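Side-chain contact in S-adenosylmethionine decarboxylase proenzyme (Aquifex aeolicus, PDB 2III), which probably catalyses the pyruvoyl-dependent decarboxylation of S-adenosylmethionine to the propylamine donor used in making spermidine and spermine: residues E29-A34 against S64-H69. Sequence-based numbering, arbitrary orientation.
Sequences ELLEGA and SHISIH
L30 and L31 meet I66 and I68 where a turn of helix 24-37 lies over strand 65-71, the two short axes running nearly antiparallel (155°) and 10.1 Å apart at closest approach. This is the helix-on-sheet interface of a two-layer alpha/beta sandwich, and it is purely apolar. L31 gives one methyl to each isoleucine: its CD2 comes within 3.8 Å of I66 CG2, and its CD1 within 3.9 Å of I68 CG2. Both isoleucines thus offer their short methyl branch to the same leucine. I66 turns CG2 to the helix by setting it anti to its own backbone N, with CG1 beside that N (chi1 -65°). The side chains of L31 and I66 slip past each other in opposite directions. I68 instead has CG1 anti to N (chi1 -177°) and an extended chain, which carries its far methyl out to L30. On the helix side, L31 also packs on I97 and L30 on Q100, both of helix 87-101. On the far face of the strand, H65 ND1 is hydrogen-bonded to H69 NE2 of the second subunit, and H69 NE2 to H65 ND1 of that subunit; H69 is the predicted proton acceptor in self-processing, which is thought to turn S64, still a serine in this model, into the pyruvoyl group. Last in the apolar contact, L30 and I68 cross at about a right angle, CD2 of L30 lying 3.8 Å from CD1 of I68.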
loop_
_atom_site.group_PDB
_atom_site.type_symbol
_atom_site.label_atom_id
_atom_site.label_comp_id
_atom_site.label_asym_id
_atom_site.label_seq_id
_atom_site.Cartn_x
_atom_site.Cartn_y
_atom_site.Cartn_z
ATOM N N GLU A 29 -1.465 -8.954 -15.781
ATOM C CA GLU A 29 -0.383 -9.817 -16.239
ATOM C C GLU A 29 0.880 -9.506 -15.456
ATOM O O GLU A 29 1.572 -10.408 -14.989
ATOM C CB GLU A 29 -0.108 -9.609 -17.724
ATOM C CG GLU A 29 -0.840 -10.574 -18.628
ATOM C CD GLU A 29 -0.261 -10.592 -20.028
ATOM O OE1 GLU A 29 0.954 -10.861 -20.164
ATOM O OE2 GLU A 29 -1.017 -10.338 -20.991
ATOM N N LEU A 30 1.161 -8.215 -15.322
ATOM C CA LEU A 30 2.333 -7.729 -14.612
ATOM C C LEU A 30 2.423 -8.251 -13.175
ATOM O O LEU A 30 3.422 -8.861 -12.790
ATOM C CB LEU A 30 2.317 -6.198 -14.593
ATOM C CG LEU A 30 3.484 -5.487 -13.905
ATOM C CD1 LEU A 30 4.721 -5.604 -14.784
ATOM C CD2 LEU A 30 3.137 -4.022 -13.673
ATOM N N LEU A 31 1.383 -8.002 -12.382
ATOM C CA LEU A 31 1.370 -8.435 -10.986
ATOM C C LEU A 31 1.294 -9.956 -10.825
ATOM O O LEU A 31 1.845 -10.508 -9.867
ATOM C CB LEU A 31 0.214 -7.763 -10.222
ATOM C CG LEU A 31 0.230 -6.234 -10.074
ATOM C CD1 LEU A 31 -0.779 -5.821 -9.014
ATOM C CD2 LEU A 31 1.613 -5.755 -9.672
ATOM N N GLU A 32 0.603 -10.637 -11.738
ATOM C CA GLU A 32 0.531 -12.095 -11.658
ATOM C C GLU A 32 1.948 -12.591 -11.898
ATOM O O GLU A 32 2.407 -13.548 -11.272
ATOM C CB GLU A 32 -0.378 -12.680 -12.747
ATOM C CG GLU A 32 -1.858 -12.382 -12.605
ATOM C CD GLU A 32 -2.698 -13.128 -13.636
ATOM O OE1 GLU A 32 -2.301 -13.170 -14.824
ATOM O OE2 GLU A 32 -3.763 -13.667 -13.260
ATOM N N GLY A 33 2.635 -11.922 -12.818
ATOM C CA GLY A 33 3.992 -12.301 -13.149
ATOM C C GLY A 33 4.959 -12.040 -12.013
ATOM O O GLY A 33 5.913 -12.803 -11.821
ATOM N N ALA A 34 4.723 -10.962 -11.262
ATOM C CA ALA A 34 5.602 -10.624 -10.154
ATOM C C ALA A 34 5.446 -11.667 -9.054
ATOM O O ALA A 34 6.430 -12.218 -8.559
ATOM C CB ALA A 34 5.269 -9.231 -9.621
ATOM N N SER A 64 1.661 -9.296 3.190
ATOM C CA SER A 64 1.027 -7.986 3.212
ATOM C C SER A 64 0.353 -7.678 1.877
ATOM O O SER A 64 -0.743 -8.180 1.611
ATOM C CB SER A 64 2.056 -6.904 3.532
ATOM O OG SER A 64 2.607 -7.097 4.819
ATOM N N HIS A 65 0.992 -6.852 1.042
ATOM C CA HIS A 65 0.402 -6.520 -0.249
ATOM C C HIS A 65 1.329 -5.928 -1.297
ATOM O O HIS A 65 2.422 -5.446 -1.004
ATOM C CB HIS A 65 -0.773 -5.553 -0.068
ATOM C CG HIS A 65 -0.369 -4.177 0.361
ATOM N ND1 HIS A 65 -0.290 -3.801 1.685
ATOM C CD2 HIS A 65 0.000 -3.093 -0.362
ATOM C CE1 HIS A 65 0.110 -2.544 1.759
ATOM N NE2 HIS A 65 0.295 -2.091 0.532
ATOM N N ILE A 66 0.852 -5.970 -2.535
ATOM C CA ILE A 66 1.550 -5.409 -3.680
ATOM C C ILE A 66 0.500 -4.528 -4.336
ATOM O O ILE A 66 -0.632 -4.958 -4.545
ATOM C CB ILE A 66 1.947 -6.472 -4.710
ATOM C CG1 ILE A 66 2.971 -7.436 -4.111
ATOM C CG2 ILE A 66 2.491 -5.785 -5.961
ATOM C CD1 ILE A 66 3.499 -8.469 -5.105
ATOM N N SER A 67 0.857 -3.297 -4.660
ATOM C CA SER A 67 -0.111 -2.414 -5.296
ATOM C C SER A 67 0.537 -1.619 -6.414
ATOM O O SER A 67 1.755 -1.430 -6.428
ATOM C CB SER A 67 -0.702 -1.442 -4.269
ATOM O OG SER A 67 0.317 -0.625 -3.720
ATOM N N ILE A 68 -0.287 -1.171 -7.355
ATOM C CA ILE A 68 0.179 -0.353 -8.465
ATOM C C ILE A 68 -0.949 0.538 -8.969
ATOM O O ILE A 68 -2.080 0.095 -9.159
ATOM C CB ILE A 68 0.706 -1.193 -9.645
ATOM C CG1 ILE A 68 1.231 -0.252 -10.736
ATOM C CG2 ILE A 68 -0.389 -2.085 -10.178
ATOM C CD1 ILE A 68 1.961 -0.939 -11.879
ATOM N N HIS A 69 -0.621 1.808 -9.161
ATOM C CA HIS A 69 -1.560 2.806 -9.650
ATOM C C HIS A 69 -0.843 3.396 -10.864
ATOM O O HIS A 69 0.372 3.621 -10.820
ATOM C CB HIS A 69 -1.794 3.855 -8.559
ATOM C CG HIS A 69 -2.322 3.282 -7.272
ATOM N ND1 HIS A 69 -3.597 2.772 -7.149
ATOM C CD2 HIS A 69 -1.744 3.144 -6.054
ATOM C CE1 HIS A 69 -3.783 2.345 -5.911
ATOM N NE2 HIS A 69 -2.675 2.561 -5.225
#